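Local coordinates for putative major capsid protein (Cafeteriavirus-dependent mavirus, PDB 6G44) that probably builds the icosahedral shell of the virophage particle as a double jelly-roll capsid protein whose three copies associate into a capsomer, at residues L142-D147 with F200-A205; N104-V109 with G234-E239. One frame throughout, in Å; residues are numbered along the deposited sequence.

Contact 1 of 2, residues L142-D147 with F200-A205; sequences LSPCSD and FVVDEA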
loop_
_atom_site.group_PDB
_atom_site.type_symbol
_atom_site.label_atom_id
_atom_site.label_comp_id
_atom_site.label_asym_id
_atom_site.label_seq_id
_atom_site.Cartn_x
_atom_site.Cartn_y
_atom_site.Cartn_z
ATOM N N LEU C 142 -10.582 -12.626 -1.119
ATOM C CA LEU C 142 -11.194 -13.791 -0.479
ATOM C C LEU C 142 -12.499 -13.413 0.222
ATOM O O LEU C 142 -13.537 -14.078 0.042
ATOM C CB LEU C 142 -10.177 -14.422 0.475
ATOM C CG LEU C 142 -10.329 -15.882 0.908
ATOM C CD1 LEU C 142 -9.046 -16.368 1.547
ATOM C CD2 LEU C 142 -11.477 -16.054 1.887
ATOM N N SER C 143 -12.475 -12.347 1.018
ATOM C CA SER C 143 -13.652 -11.936 1.797
ATOM C C SER C 143 -13.741 -10.423 1.849
ATOM O O SER C 143 -12.683 -9.752 1.931
ATOM C CB SER C 143 -13.524 -12.437 3.235
ATOM O OG SER C 143 -14.599 -12.042 4.058
ATOM N N PRO C 144 -14.960 -9.867 1.919
ATOM C CA PRO C 144 -15.137 -8.433 2.195
ATOM C C PRO C 144 -14.690 -8.068 3.609
ATOM O O PRO C 144 -14.484 -6.886 3.908
ATOM C CB PRO C 144 -16.649 -8.192 2.009
ATOM C CG PRO C 144 -17.238 -9.553 2.300
ATOM C CD PRO C 144 -16.257 -10.555 1.749
ATOM N N CYS C 145 -14.574 -9.048 4.496
ATOM C CA CYS C 145 -14.193 -8.787 5.882
ATOM C C CYS C 145 -12.819 -9.390 6.102
ATOM O O CYS C 145 -12.681 -10.428 6.768
ATOM C CB CYS C 145 -15.221 -9.436 6.804
ATOM S SG CYS C 145 -16.829 -8.619 6.694
ATOM N N SER C 146 -11.791 -8.731 5.560
ATOM C CA SER C 146 -10.431 -9.259 5.555
ATOM C C SER C 146 -9.509 -8.672 6.609
ATOM O O SER C 146 -8.449 -9.230 6.835
ATOM C CB SER C 146 -9.764 -9.103 4.188
ATOM O OG SER C 146 -9.707 -7.753 3.797
ATOM N N ASP C 147 -9.897 -7.586 7.255
ATOM C CA ASP C 147 -9.077 -6.999 8.309
ATOM C C ASP C 147 -9.032 -7.948 9.498
ATOM O O ASP C 147 -10.097 -8.465 9.901
ATOM C CB ASP C 147 -9.660 -5.643 8.705
ATOM C CG ASP C 147 -8.935 -5.001 9.853
ATOM O OD1 ASP C 147 -9.330 -5.274 11.015
ATOM O OD2 ASP C 147 -7.993 -4.216 9.608
ATOM N N PHE C 200 -27.796 -8.840 6.342
ATOM C CA PHE C 200 -26.429 -8.935 5.774
ATOM C C PHE C 200 -26.430 -9.802 4.519
ATOM O O PHE C 200 -27.183 -10.786 4.427
ATOM C CB PHE C 200 -25.480 -9.609 6.753
ATOM C CG PHE C 200 -25.186 -8.829 8.002
ATOM C CD1 PHE C 200 -24.118 -7.962 8.044
ATOM C CD2 PHE C 200 -25.948 -8.995 9.152
ATOM C CE1 PHE C 200 -23.816 -7.283 9.183
ATOM C CE2 PHE C 200 -25.669 -8.288 10.301
ATOM C CZ PHE C 200 -24.574 -7.441 10.332
ATOM N N VAL C 201 -25.539 -9.489 3.580
ATOM C CA VAL C 201 -25.221 -10.348 2.439
ATOM C C VAL C 201 -23.699 -10.378 2.338
ATOM O O VAL C 201 -23.078 -9.300 2.277
ATOM C CB VAL C 201 -25.795 -9.854 1.116
ATOM C CG1 VAL C 201 -25.493 -10.831 0.010
ATOM C CG2 VAL C 201 -27.292 -9.653 1.203
ATOM N N VAL C 202 -23.118 -11.554 2.318
ATOM C CA VAL C 202 -21.639 -11.720 2.189
ATOM C C VAL C 202 -21.346 -12.757 1.123
ATOM O O VAL C 202 -21.924 -13.864 1.169
ATOM C CB VAL C 202 -20.999 -12.177 3.513
ATOM C CG1 VAL C 202 -19.512 -12.487 3.345
ATOM C CG2 VAL C 202 -21.233 -11.126 4.583
ATOM N N ASP C 203 -20.433 -12.441 0.198
ATOM C CA ASP C 203 -20.000 -13.337 -0.900
ATOM C C ASP C 203 -18.498 -13.570 -0.673
ATOM O O ASP C 203 -17.697 -12.659 -0.945
ATOM C CB ASP C 203 -20.292 -12.656 -2.253
ATOM C CG ASP C 203 -19.923 -13.483 -3.476
ATOM O OD1 ASP C 203 -19.066 -14.370 -3.377
ATOM O OD2 ASP C 203 -20.494 -13.213 -4.589
ATOM N N GLU C 204 -18.129 -14.753 -0.207
ATOM C CA GLU C 204 -16.761 -15.078 0.245
ATOM C C GLU C 204 -16.274 -16.373 -0.429
ATOM O O GLU C 204 -17.039 -17.339 -0.572
ATOM C CB GLU C 204 -16.782 -15.226 1.774
ATOM C CG GLU C 204 -15.452 -15.553 2.433
ATOM C CD GLU C 204 -15.470 -15.371 3.943
ATOM O OE1 GLU C 204 -16.074 -14.377 4.416
ATOM O OE2 GLU C 204 -14.879 -16.229 4.651
ATOM N N ALA C 205 -15.022 -16.409 -0.892
ATOM C CA ALA C 205 -14.445 -17.608 -1.467
ATOM C C ALA C 205 -14.405 -18.726 -0.429
ATOM O O ALA C 205 -14.022 -18.483 0.730
ATOM C CB ALA C 205 -13.043 -17.325 -1.982
#
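Residues 142-144 run nearly antiparallel to 202-205 of the strand, 167° apart end to end, with the CA atoms of S143 and E204 4.7 Å from each other. One backbone bond joins them: A205 N donates to L142 O over 2.9 Å. The same oxygen also receives a CA-H contact from E204. S143, the first residue to leave helix 136-142, gives its hydroxyl to the carboxylate of E204, OG to OE1 2.8 Å, arriving from above the carboxylate plane, 65° out of it. With OG anti to the backbone N (chi1 178°), the hydroxyl can also accept from C145 N at 3.0 Å, closing an ST turn that bends the chain just after the helix. The strand is 195-205 of the first jelly roll, paired on its other side with strand 74-84; the turn lays the C-terminal end of helix 136-142 and the loop after it against the edge of strand 195-205. OE1 of the buried E204 carboxylate also accepts weakly from V103 N of helix 102-105. The residues before and after the serine make apolar contacts. L142 CD2 comes within 4.0 Å of the E204 methylene CG, while P144 sets its ring carbon CG against V202 CG1 at 3.9 Å. D203, on the opposite face of the strand from E204, makes a salt bridge to R74 and packs on Q376 of the second subunit.

Contact 2 of 2, residues N104-V109 with G234-E239; sequences NRSIPV and GQFKPE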
loop_
_atom_site.group_PDB
_atom_site.type_symbol
_atom_site.label_atom_id
_atom_site.label_comp_id
_atom_site.label_asym_id
_atom_site.label_seq_id
_atom_site.Cartn_x
_atom_site.Cartn_y
_atom_site.Cartn_z
ATOM N N ASN C 104 -15.995 -18.523 6.151
ATOM C CA ASN C 104 -15.118 -19.658 6.476
ATOM C C ASN C 104 -15.035 -19.935 7.989
ATOM O O ASN C 104 -14.888 -21.102 8.392
ATOM C CB ASN C 104 -13.745 -19.495 5.811
ATOM C CG ASN C 104 -13.822 -19.719 4.329
ATOM O OD1 ASN C 104 -13.871 -20.859 3.877
ATOM N ND2 ASN C 104 -13.813 -18.619 3.542
ATOM N N ARG C 105 -15.185 -18.902 8.816
ATOM C CA ARG C 105 -15.273 -19.091 10.275
ATOM C C ARG C 105 -16.443 -19.970 10.688
ATOM O O ARG C 105 -16.398 -20.593 11.751
ATOM C CB ARG C 105 -15.435 -17.763 11.006
ATOM C CG ARG C 105 -14.149 -17.011 11.270
ATOM C CD ARG C 105 -14.389 -15.776 12.149
ATOM N NE ARG C 105 -15.102 -16.043 13.395
ATOM C CZ ARG C 105 -14.539 -16.345 14.576
ATOM N NH1 ARG C 105 -15.316 -16.542 15.658
ATOM N NH2 ARG C 105 -13.216 -16.458 14.694
ATOM N N SER C 106 -17.473 -19.972 9.851
ATOM C CA SER C 106 -18.736 -20.682 10.129
ATOM C C SER C 106 -18.738 -22.115 9.600
ATOM O O SER C 106 -19.796 -22.764 9.657
ATOM C CB SER C 106 -19.882 -19.904 9.509
ATOM O OG SER C 106 -20.050 -18.650 10.150
ATOM N N ILE C 107 -17.630 -22.632 9.072
ATOM C CA ILE C 107 -17.620 -23.967 8.480
ATOM C C ILE C 107 -16.487 -24.786 9.090
ATOM O O ILE C 107 -15.346 -24.730 8.643
ATOM C CB ILE C 107 -17.497 -23.925 6.943
ATOM C CG1 ILE C 107 -18.561 -23.058 6.282
ATOM C CG2 ILE C 107 -17.507 -25.347 6.387
ATOM C CD1 ILE C 107 -18.241 -22.649 4.846
ATOM N N PRO C 108 -16.792 -25.587 10.119
ATOM C CA PRO C 108 -15.726 -26.371 10.731
ATOM C C PRO C 108 -15.153 -27.496 9.880
ATOM O O PRO C 108 -13.975 -27.823 10.011
ATOM C CB PRO C 108 -16.366 -26.938 11.997
ATOM C CG PRO C 108 -17.601 -26.206 12.206
ATOM C CD PRO C 108 -18.009 -25.540 10.938
ATOM N N VAL C 109 -15.992 -28.071 9.022
ATOM C CA VAL C 109 -15.570 -29.145 8.146
ATOM C C VAL C 109 -16.362 -29.042 6.838
ATOM O O VAL C 109 -17.545 -28.661 6.830
ATOM C CB VAL C 109 -15.696 -30.530 8.835
ATOM C CG1 VAL C 109 -17.107 -30.768 9.355
ATOM C CG2 VAL C 109 -15.258 -31.637 7.886
ATOM N N GLY C 234 -22.613 -26.561 8.389
ATOM C CA GLY C 234 -23.011 -25.163 8.527
ATOM C C GLY C 234 -23.096 -24.718 9.974
ATOM O O GLY C 234 -23.879 -25.263 10.753
ATOM N N GLN C 235 -22.247 -23.769 10.368
ATOM C CA GLN C 235 -22.273 -23.181 11.700
ATOM C C GLN C 235 -22.311 -21.661 11.578
ATOM O O GLN C 235 -21.479 -20.967 12.194
ATOM C CB GLN C 235 -21.089 -23.655 12.547
ATOM C CG GLN C 235 -21.059 -25.140 12.818
ATOM C CD GLN C 235 -22.185 -25.581 13.736
ATOM O OE1 GLN C 235 -22.664 -24.814 14.584
ATOM N NE2 GLN C 235 -22.649 -26.815 13.537
ATOM N N PHE C 236 -23.254 -21.166 10.799
ATOM C CA PHE C 236 -23.471 -19.720 10.499
ATOM C C PHE C 236 -24.283 -19.126 11.640
ATOM O O PHE C 236 -25.446 -18.724 11.473
ATOM C CB PHE C 236 -24.144 -19.528 9.161
ATOM C CG PHE C 236 -23.347 -20.072 8.021
ATOM C CD1 PHE C 236 -23.475 -21.387 7.577
ATOM C CD2 PHE C 236 -22.416 -19.255 7.370
ATOM C CE1 PHE C 236 -22.741 -21.868 6.525
ATOM C CE2 PHE C 236 -21.673 -19.758 6.317
ATOM C CZ PHE C 236 -21.834 -21.040 5.881
ATOM N N LYS C 237 -23.625 -19.070 12.775
ATOM C CA LYS C 237 -24.241 -18.660 14.019
ATOM C C LYS C 237 -23.567 -17.412 14.516
ATOM O O LYS C 237 -22.483 -17.077 14.060
ATOM C CB LYS C 237 -24.142 -19.776 15.038
ATOM C CG LYS C 237 -22.767 -20.121 15.530
ATOM C CD LYS C 237 -22.829 -21.441 16.277
ATOM C CE LYS C 237 -21.539 -21.682 17.018
ATOM N NZ LYS C 237 -21.494 -23.076 17.538
ATOM N N PRO C 238 -24.202 -16.695 15.444
ATOM C CA PRO C 238 -23.721 -15.379 15.824
ATOM C C PRO C 238 -22.270 -15.353 16.305
ATOM O O PRO C 238 -21.516 -14.441 15.911
ATOM C CB PRO C 238 -24.707 -14.971 16.916
ATOM C CG PRO C 238 -25.961 -15.632 16.517
ATOM C CD PRO C 238 -25.501 -16.982 16.091
ATOM N N GLU C 239 -21.833 -16.318 17.097
ATOM C CA GLU C 239 -20.449 -16.305 17.578
ATOM C C GLU C 239 -19.420 -16.453 16.457
ATOM O O GLU C 239 -18.277 -16.073 16.615
ATOM C CB GLU C 239 -20.241 -17.421 18.619
ATOM C CG GLU C 239 -18.894 -17.395 19.291
ATOM C CD GLU C 239 -18.836 -18.147 20.603
ATOM O OE1 GLU C 239 -19.783 -18.911 20.916
ATOM O OE2 GLU C 239 -17.811 -17.984 21.313
#
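S106 and Q235 share the backbone bond at the centre of this contact: Q235 N donates to S106 O at 2.7 Å. A second bond ties R105 to the start of helix 238-241. Its guanidinium presents NH1 edge-on to E239 O, 3.1 Å away and near the guanidinium plane, the donor tilted 15° from the carbonyl plane. E239 O also accepts from K99 NZ, so two basic side chains hold this carbonyl. The R105 side chain reaches there by a bend at chi3 (53°), which also brings NE to N240 O; NH2 makes a salt bridge to D351. Two successive backbone carbonyls and a carboxylate therefore fix the rotation of this planar group. The S106 hydroxyl bonds to P102 O, at the start of the short helix 102-105.

These bonds join the end of helix 102-105 to the place where strand 222-235, in the sheet of the first jelly roll, gives way to helix 238-241. F236 sits in that bend as the centre of an inverse gamma turn, closed by a weak K237 N to Q235 O bond, and K237 takes the N-cap position of the helix that follows.

Aromatic and apolar packing flanks the backbone bond. S106 CB rests over one face of the F236 ring, 3.8 Å from its centroid and offset toward the rim at CD2, a CH-pi contact. I107 meets the same ring obliquely, CG1 lying 3.9 Å from CZ, and the F264 ring adds a further aromatic neighbour. Beyond S106, P108 CD packs on Q235 CG at 3.6 Å, the proline ring and the glutamine chain crossing at about a right angle. Q235 then bends at chi2 (-68°), its amide NE2 donating to D233 OD1.

Contacts 1 and 2 meet at N104, their centres 13 Å apart. From the helical turn 102-105, N104 ND2 reaches both A205 O and E204 OE2 of contact 1, each at 2.8 Å and each a probable hydrogen bond, while L142 CD2 packs against the same nitrogen at 3.8 Å. Two residues further on, S106 binds strand 222-235 in contact 2. The short helix and the residue following it thus bridge strands 195-205 and 222-235, which follow one another in the chain and belong to the same sheet. Along the sequence, contact 1 is nested within the loop that contact 2 closes. A glycerol, probably from the crystallisation liquor, is hydrogen-bonded to E239 N in contact 2.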